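Local coordinates for adenine Deaminase (Enterococcus faecalis, PDB 2ICS), which is a zinc-dependent esterase of the amidohydrolase superfamily that deacetylates acetyl-(R)-mandelate in vitro, although with very low efficiency, at residues I57-H62 / P184-I189; Q234-N237 / V241-I244. All blocks are in the same frame, centred on the assembly; numbering follows the deposited sequence.

Interaction 1 of 2, residues I57-H62 / P184-I189. With ZN (zinc ion), chain B; ZN (zinc ion), chain C; ADE (adenine), chain D.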
ATOM      1  N   ILE A  57       0.884   6.475   2.446  1.00 19.19           N
ATOM      2  CA  ILE A  57       0.426   5.192   2.972  1.00 17.80           C
ATOM      3  C   ILE A  57       0.773   4.049   2.021  1.00 20.10           C
ATOM      4  O   ILE A  57       0.409   4.080   0.843  1.00 18.98           O
ATOM      5  CB  ILE A  57      -1.121   5.191   3.169  1.00 17.60           C
ATOM      6  CG1 ILE A  57      -1.543   6.324   4.106  1.00 19.15           C
ATOM      7  CG2 ILE A  57      -1.577   3.855   3.731  1.00 15.24           C
ATOM      8  CD1 ILE A  57      -3.071   6.549   4.162  1.00 19.53           C
ATOM      9  N   ASP A  58       1.466   3.037   2.542  1.00 19.93           N
ATOM     10  CA  ASP A  58       1.856   1.866   1.754  1.00 21.39           C
ATOM     11  C   ASP A  58       0.942   0.725   2.190  1.00 20.64           C
ATOM     12  O   ASP A  58       1.186   0.115   3.225  1.00 19.85           O
ATOM     13  CB  ASP A  58       3.309   1.498   2.056  1.00 22.57           C
ATOM     14  CG  ASP A  58       3.905   0.564   1.021  1.00 25.06           C
ATOM     15  OD1 ASP A  58       3.136  -0.137   0.327  1.00 24.86           O
ATOM     16  OD2 ASP A  58       5.150   0.523   0.911  1.00 25.51           O
ATOM     17  N   ASP A  59      -0.095   0.420   1.410  1.00 21.06           N
ATOM     18  CA  ASP A  59      -1.028  -0.631   1.812  1.00 21.10           C
ATOM     19  C   ASP A  59      -0.649  -2.081   1.512  1.00 20.80           C
ATOM     20  O   ASP A  59      -1.497  -2.968   1.565  1.00 21.31           O
ATOM     21  CB  ASP A  59      -2.450  -0.338   1.288  1.00 21.51           C
ATOM     22  CG  ASP A  59      -2.577  -0.500  -0.214  1.00 25.65           C
ATOM     23  OD1 ASP A  59      -1.678  -1.106  -0.838  1.00 22.52           O
ATOM     24  OD2 ASP A  59      -3.594  -0.028  -0.763  1.00 25.13           O
ATOM     25  N   HIS A  60       0.607  -2.331   1.169  1.00 17.58           N
ATOM     26  CA  HIS A  60       1.036  -3.705   0.966  1.00 17.77           C
ATOM     27  C   HIS A  60       2.470  -3.784   1.456  1.00 19.41           C
ATOM     28  O   HIS A  60       3.418  -3.452   0.742  1.00 17.70           O
ATOM     29  CB  HIS A  60       0.930  -4.164  -0.490  1.00 16.10           C
ATOM     30  CG  HIS A  60       1.195  -5.628  -0.663  1.00 14.38           C
ATOM     31  ND1 HIS A  60       0.644  -6.403  -1.658  1.00 16.16           N
ATOM     32  CD2 HIS A  60       1.996  -6.463   0.051  1.00 13.88           C
ATOM     33  CE1 HIS A  60       1.118  -7.659  -1.522  1.00 16.07           C
ATOM     34  NE2 HIS A  60       1.943  -7.744  -0.499  1.00 14.39           N
ATOM     35  N   VAL A  61       2.609  -4.255   2.689  1.00 20.28           N
ATOM     36  CA  VAL A  61       3.903  -4.341   3.341  1.00 21.61           C
ATOM     37  C   VAL A  61       4.045  -5.630   4.160  1.00 20.96           C
ATOM     38  O   VAL A  61       3.068  -6.327   4.413  1.00 20.77           O
ATOM     39  CB  VAL A  61       4.048  -3.108   4.266  1.00 23.12           C
ATOM     40  CG1 VAL A  61       4.945  -3.408   5.431  1.00 26.08           C
ATOM     41  CG2 VAL A  61       4.548  -1.929   3.461  1.00 22.60           C
ATOM     42  N   HIS A  62       5.273  -5.937   4.563  1.00 21.59           N
ATOM     43  CA  HIS A  62       5.559  -7.094   5.397  1.00 22.26           C
ATOM     44  C   HIS A  62       6.547  -6.611   6.453  1.00 23.03           C
ATOM     45  O   HIS A  62       7.753  -6.507   6.209  1.00 22.47           O
ATOM     46  CB  HIS A  62       6.127  -8.225   4.550  1.00 21.77           C
ATOM     47  CG  HIS A  62       5.113  -8.833   3.633  1.00 24.48           C
ATOM     48  ND1 HIS A  62       4.027  -9.560   4.069  1.00 23.07           N
ATOM     49  CD2 HIS A  62       4.967  -8.724   2.287  1.00 22.11           C
ATOM     50  CE1 HIS A  62       3.268  -9.855   3.000  1.00 24.38           C
ATOM     51  NE2 HIS A  62       3.797  -9.372   1.894  1.00 25.65           N
ATOM     52  N   PRO A 184     -12.622  -5.392   4.197  1.00 30.42           N
ATOM     53  CA  PRO A 184     -11.815  -5.401   2.971  1.00 28.88           C
ATOM     54  C   PRO A 184     -10.992  -6.666   2.772  1.00 27.66           C
ATOM     55  O   PRO A 184     -10.437  -7.224   3.719  1.00 26.71           O
ATOM     56  CB  PRO A 184     -10.942  -4.161   3.125  1.00 27.46           C
ATOM     57  CG  PRO A 184     -11.855  -3.218   3.862  1.00 31.12           C
ATOM     58  CD  PRO A 184     -12.438  -4.128   4.933  1.00 30.54           C
ATOM     59  N   LEU A 185     -10.918  -7.106   1.522  1.00 27.44           N
ATOM     60  CA  LEU A 185     -10.168  -8.297   1.154  1.00 27.29           C
ATOM     61  C   LEU A 185      -9.097  -7.957   0.121  1.00 26.54           C
ATOM     62  O   LEU A 185      -9.395  -7.316  -0.883  1.00 26.98           O
ATOM     63  CB  LEU A 185     -11.113  -9.344   0.550  1.00 27.54           C
ATOM     64  CG  LEU A 185     -10.459 -10.458  -0.277  1.00 29.19           C
ATOM     65  CD1 LEU A 185      -9.669 -11.383   0.629  1.00 30.55           C
ATOM     66  CD2 LEU A 185     -11.526 -11.242  -1.023  1.00 31.98           C
HETATM   67  N   MSE A 186      -7.855  -8.366   0.372  1.00 25.25           N
HETATM   68  CA  MSE A 186      -6.782  -8.136  -0.595  1.00 23.32           C
HETATM   69  C   MSE A 186      -6.439  -9.483  -1.234  1.00 22.47           C
HETATM   70  O   MSE A 186      -6.226 -10.470  -0.531  1.00 20.21           O
HETATM   71  CB  MSE A 186      -5.524  -7.569   0.069  1.00 25.38           C
HETATM   72  CG  MSE A 186      -4.379  -7.394  -0.936  1.00 26.08           C
HETATM   73 SE   MSE A 186      -2.751  -6.583  -0.270  1.00 36.74          SE
HETATM   74  CE  MSE A 186      -3.263  -4.722  -0.438  1.00 25.84           C
ATOM     75  N   VAL A 187      -6.388  -9.523  -2.560  1.00 21.99           N
ATOM     76  CA  VAL A 187      -6.082 -10.759  -3.268  1.00 21.96           C
ATOM     77  C   VAL A 187      -4.772 -10.674  -4.032  1.00 20.85           C
ATOM     78  O   VAL A 187      -4.564  -9.798  -4.865  1.00 21.95           O
ATOM     79  CB  VAL A 187      -7.209 -11.139  -4.269  1.00 24.10           C
ATOM     80  CG1 VAL A 187      -6.856 -12.426  -5.006  1.00 24.26           C
ATOM     81  CG2 VAL A 187      -8.520 -11.314  -3.521  1.00 23.35           C
ATOM     82  N   HIS A 188      -3.878 -11.598  -3.720  1.00 22.34           N
ATOM     83  CA  HIS A 188      -2.587 -11.678  -4.374  1.00 21.36           C
ATOM     84  C   HIS A 188      -2.734 -12.654  -5.537  1.00 22.27           C
ATOM     85  O   HIS A 188      -3.396 -13.687  -5.414  1.00 23.46           O
ATOM     86  CB  HIS A 188      -1.535 -12.131  -3.334  1.00 20.65           C
ATOM     87  CG  HIS A 188      -0.524 -13.127  -3.829  1.00 19.87           C
ATOM     88  ND1 HIS A 188       0.806 -13.012  -3.486  1.00 18.51           N
ATOM     89  CD2 HIS A 188      -0.706 -14.272  -4.538  1.00 16.74           C
ATOM     90  CE1 HIS A 188       1.396 -14.082  -3.986  1.00 18.44           C
ATOM     91  NE2 HIS A 188       0.523 -14.875  -4.630  1.00 20.65           N
ATOM     92  N   ILE A 189      -2.154 -12.298  -6.676  1.00 22.61           N
ATOM     93  CA  ILE A 189      -2.196 -13.155  -7.853  1.00 22.55           C
ATOM     94  C   ILE A 189      -0.767 -13.388  -8.313  1.00 23.19           C
ATOM     95  O   ILE A 189       0.123 -12.573  -8.062  1.00 24.66           O
ATOM     96  CB  ILE A 189      -2.994 -12.529  -9.032  1.00 21.08           C
ATOM     97  CG1 ILE A 189      -2.396 -11.172  -9.415  1.00 18.74           C
ATOM     98  CG2 ILE A 189      -4.465 -12.385  -8.648  1.00 19.89           C
ATOM     99  CD1 ILE A 189      -3.047 -10.532 -10.654  1.00 17.24           C
TER
HETATM  100 ZN    ZN B 400       3.317  -9.440  -0.040  1.00 24.94          ZN
HETATM  101 ZN    ZN C 401       2.010 -11.444  -2.721  1.00 30.14          ZN
HETATM  102  N9  ADE D1114       5.922 -16.551  -4.645  1.00 80.38           N
HETATM  103  C8  ADE D1114       4.916 -16.064  -5.432  1.00 80.76           C
HETATM  104  N7  ADE D1114       4.433 -14.964  -4.924  1.00 80.58           N
HETATM  105  C5  ADE D1114       5.095 -14.670  -3.779  1.00 79.77           C
HETATM  106  C6  ADE D1114       5.025 -13.631  -2.805  1.00 78.32           C
HETATM  107  N6  ADE D1114       4.103 -12.605  -2.934  1.00 75.94           N
HETATM  108  N1  ADE D1114       5.878 -13.667  -1.753  1.00 78.38           N
HETATM  109  C2  ADE D1114       6.781 -14.651  -1.607  1.00 78.95           C
HETATM  110  N3  ADE D1114       6.879 -15.645  -2.497  1.00 79.74           N
HETATM  111  C4  ADE D1114       6.068 -15.694  -3.582  1.00 80.07           C
HETATM  112  O   HOH W   1       3.550 -10.014  -1.956  1.00 23.22           O

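Interaction 2 of 2, residues Q234-N237 / V241-I244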
ATOM      1  N   GLN A 234     -12.837  -6.140 -17.564  1.00 27.87           N
ATOM      2  CA  GLN A 234     -14.153  -6.308 -16.971  1.00 28.43           C
ATOM      3  C   GLN A 234     -14.096  -6.141 -15.458  1.00 28.85           C
ATOM      4  O   GLN A 234     -14.889  -5.403 -14.882  1.00 28.99           O
ATOM      5  CB  GLN A 234     -14.715  -7.683 -17.337  1.00 29.29           C
ATOM      6  CG  GLN A 234     -15.163  -7.778 -18.788  1.00 31.74           C
ATOM      7  CD  GLN A 234     -15.373  -9.209 -19.249  1.00 33.79           C
ATOM      8  OE1 GLN A 234     -15.882 -10.045 -18.502  1.00 35.90           O
ATOM      9  NE2 GLN A 234     -14.993  -9.494 -20.490  1.00 30.37           N
ATOM     10  N   ALA A 235     -13.155  -6.826 -14.816  1.00 28.71           N
ATOM     11  CA  ALA A 235     -13.005  -6.730 -13.370  1.00 27.29           C
ATOM     12  C   ALA A 235     -12.679  -5.284 -13.012  1.00 27.26           C
ATOM     13  O   ALA A 235     -13.215  -4.727 -12.055  1.00 26.99           O
ATOM     14  CB  ALA A 235     -11.888  -7.660 -12.899  1.00 27.32           C
ATOM     15  N   TYR A 236     -11.788  -4.681 -13.790  1.00 27.68           N
ATOM     16  CA  TYR A 236     -11.384  -3.293 -13.588  1.00 28.01           C
ATOM     17  C   TYR A 236     -12.610  -2.388 -13.709  1.00 29.12           C
ATOM     18  O   TYR A 236     -12.890  -1.568 -12.834  1.00 29.92           O
ATOM     19  CB  TYR A 236     -10.355  -2.907 -14.649  1.00 26.39           C
ATOM     20  CG  TYR A 236      -9.832  -1.485 -14.558  1.00 29.28           C
ATOM     21  CD1 TYR A 236      -8.864  -1.135 -13.621  1.00 26.02           C
ATOM     22  CD2 TYR A 236     -10.277  -0.498 -15.446  1.00 28.39           C
ATOM     23  CE1 TYR A 236      -8.340   0.156 -13.570  1.00 28.85           C
ATOM     24  CE2 TYR A 236      -9.760   0.799 -15.404  1.00 28.96           C
ATOM     25  CZ  TYR A 236      -8.786   1.116 -14.464  1.00 29.03           C
ATOM     26  OH  TYR A 236      -8.234   2.375 -14.435  1.00 28.37           O
ATOM     27  N   ASN A 237     -13.341  -2.556 -14.802  1.00 30.68           N
ATOM     28  CA  ASN A 237     -14.529  -1.762 -15.070  1.00 32.42           C
ATOM     29  C   ASN A 237     -15.595  -1.908 -13.981  1.00 33.41           C
ATOM     30  O   ASN A 237     -16.330  -0.961 -13.711  1.00 33.88           O
ATOM     31  CB  ASN A 237     -15.099  -2.152 -16.443  1.00 34.17           C
ATOM     32  CG  ASN A 237     -16.224  -1.233 -16.902  1.00 35.43           C
ATOM     33  OD1 ASN A 237     -16.066  -0.012 -16.956  1.00 34.68           O
ATOM     34  ND2 ASN A 237     -17.363  -1.823 -17.249  1.00 34.38           N
ATOM     35  N   VAL A 241     -10.338  -3.037  -7.207  1.00 24.86           N
ATOM     36  CA  VAL A 241      -9.224  -2.108  -7.007  1.00 22.55           C
ATOM     37  C   VAL A 241      -7.847  -2.691  -7.344  1.00 22.43           C
ATOM     38  O   VAL A 241      -7.368  -3.611  -6.684  1.00 21.62           O
ATOM     39  CB  VAL A 241      -9.217  -1.598  -5.551  1.00 22.74           C
ATOM     40  CG1 VAL A 241      -8.142  -0.528  -5.367  1.00 23.69           C
ATOM     41  CG2 VAL A 241     -10.589  -1.040  -5.195  1.00 21.50           C
ATOM     42  N   PHE A 242      -7.215  -2.145  -8.380  1.00 21.96           N
ATOM     43  CA  PHE A 242      -5.897  -2.600  -8.808  1.00 22.01           C
ATOM     44  C   PHE A 242      -4.795  -1.962  -7.959  1.00 22.12           C
ATOM     45  O   PHE A 242      -4.603  -0.744  -7.977  1.00 22.69           O
ATOM     46  CB  PHE A 242      -5.681  -2.264 -10.285  1.00 21.06           C
ATOM     47  CG  PHE A 242      -6.376  -3.207 -11.239  1.00 21.37           C
ATOM     48  CD1 PHE A 242      -7.634  -3.728 -10.947  1.00 22.73           C
ATOM     49  CD2 PHE A 242      -5.780  -3.550 -12.450  1.00 21.99           C
ATOM     50  CE1 PHE A 242      -8.287  -4.576 -11.846  1.00 20.60           C
ATOM     51  CE2 PHE A 242      -6.426  -4.398 -13.357  1.00 21.25           C
ATOM     52  CZ  PHE A 242      -7.678  -4.911 -13.055  1.00 19.92           C
ATOM     53  N   ASP A 243      -4.081  -2.798  -7.214  1.00 20.80           N
ATOM     54  CA  ASP A 243      -3.005  -2.343  -6.334  1.00 20.86           C
ATOM     55  C   ASP A 243      -1.681  -2.867  -6.891  1.00 18.30           C
ATOM     56  O   ASP A 243      -1.584  -4.036  -7.254  1.00 17.53           O
ATOM     57  CB  ASP A 243      -3.259  -2.890  -4.923  1.00 20.25           C
ATOM     58  CG  ASP A 243      -2.219  -2.448  -3.913  1.00 22.71           C
ATOM     59  OD1 ASP A 243      -2.211  -1.259  -3.516  1.00 24.27           O
ATOM     60  OD2 ASP A 243      -1.409  -3.306  -3.508  1.00 22.55           O
ATOM     61  N   ILE A 244      -0.671  -2.007  -6.954  1.00 19.97           N
ATOM     62  CA  ILE A 244       0.643  -2.383  -7.483  1.00 19.79           C
ATOM     63  C   ILE A 244       1.360  -3.533  -6.758  1.00 21.12           C
ATOM     64  O   ILE A 244       1.690  -4.539  -7.380  1.00 23.57           O
ATOM     65  CB  ILE A 244       1.606  -1.164  -7.521  1.00 20.05           C
ATOM     66  CG1 ILE A 244       1.080  -0.102  -8.494  1.00 20.14           C
ATOM     67  CG2 ILE A 244       3.005  -1.609  -7.965  1.00 18.77           C
ATOM     68  CD1 ILE A 244       1.049  -0.550  -9.945  1.00 19.60           C
TER

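Interaction 1 of 2, residues I57-H62 / P184-I189
The binuclear zinc site at the C-terminal mouth of the amidohydrolase barrel is where His60, in the His-X-His motif at the C-terminal part of strand 51-61, meets Met186 of strand 186-189. The strands lie in different sheets and share no hydrogen bond; with the CA atoms of His60 and Met186 9.1 Å apart, side chains make the contact across the barrel interior. Met186, a selenomethionine, extends from its strand and bends only at its last torsion (chi3 -84°), which presents SE to the His60 ring and carries CE on toward Asp59. SE lies 3.7 Å from His60 ND1 and 34° off the ring normal, an oblique contact of the sulfur-aromatic type, made here by selenium. CE reaches the backbone carbonyl, 3.2 Å from Asp59 O, a packing contact beside the Asp59 carboxylate. His60 ND1 is hydrogen-bonded to Thr210 OG1, which together with the zinc bond at NE2 fixes the turn of the ring.

One zinc ion is bound by His60 NE2 at 2.2 Å and by His62 NE2 at 2.0 Å, with Asp272 and the Lys154 carbamate completing its shell. The second is held by His188 ND1 at 2.1 Å, together with His211 and the same carbamate. Adenine N6 is also a ligand of this ion. A single water bridges the pair, its oxygen 2.0 Å from the first zinc and 2.2 Å from the second.

Each of these three histidines thus gives one ring nitrogen to zinc and the other to a hydroxyl, Thr91 serving His62 and Ser158 serving His188. Hydroxyl partners of this kind probably fix how the rings are turned toward the metals, whose charge probably makes the bridging water more acidic.

Interaction 2 of 2, residues Q234-N237 / V241-I244
Helix 230-237 runs into strand 241-243 through a three-residue connection, the alpha-to-beta step of a TIM barrel, and the two backbones come closest where the CA atoms of Tyr236 and Val241 are 7.0 Å apart. No hydrogen bond joins them. Val241 turns its side chain away from the helix, whereas Phe242, the next residue, turns its own toward it on the outer side of the strand, so the contact falls to Tyr236 and Phe242.

Their rings form a T-shaped pair, with centroids 5.1 Å apart and planes inclined at 76°. Tyr236 supplies the edge: its CD1 stands 3.7 Å above the plane of the Phe242 ring, over the centre. Tyr236 CB adds to this by packing on the far corner of the phenyl, 3.7 Å from Phe242 CZ. With Tyr236 CG anti to the backbone N (chi1 -180°), the phenol crosses the phenylalanine side chain at about a right angle. Its far end is tied down elsewhere, since Tyr236 OH is hydrogen-bonded to Lys265 O, and the Trp233 ring meets it at a steep angle from within the same helix. Phe242 also packs on Leu209 of the adjoining strand and on Cys212.

The join is therefore apolar and aromatic: a ring C-H edge directed at a pi face is electrostatically favourable, and the tyrosine's polar group remains satisfied by a backbone carbonyl beyond the pair.

Following the chain from the N terminus, interaction 1 closes a long loop of 121 residues, which carries strands 83-89, 110-114, 150-152 and 156-157, and ties strand 51-61 to strand 186-189 across the barrel. Interaction 2 opens only after that loop has closed and spans three residues between helix 230-237 and its following strand; the two are in series, neither nesting nor crossing. Strands 186-189 and 241-243 belong to one parallel sheet, separated by strand 208-210. Asp243, next to Phe242 in the chain, brings segment 241-244 up to interaction 1: its OD1 is 2.7 Å from Asp59 OD1, close enough that a proton may be shared, while OD2 packs on Met186 CE and His60 CB.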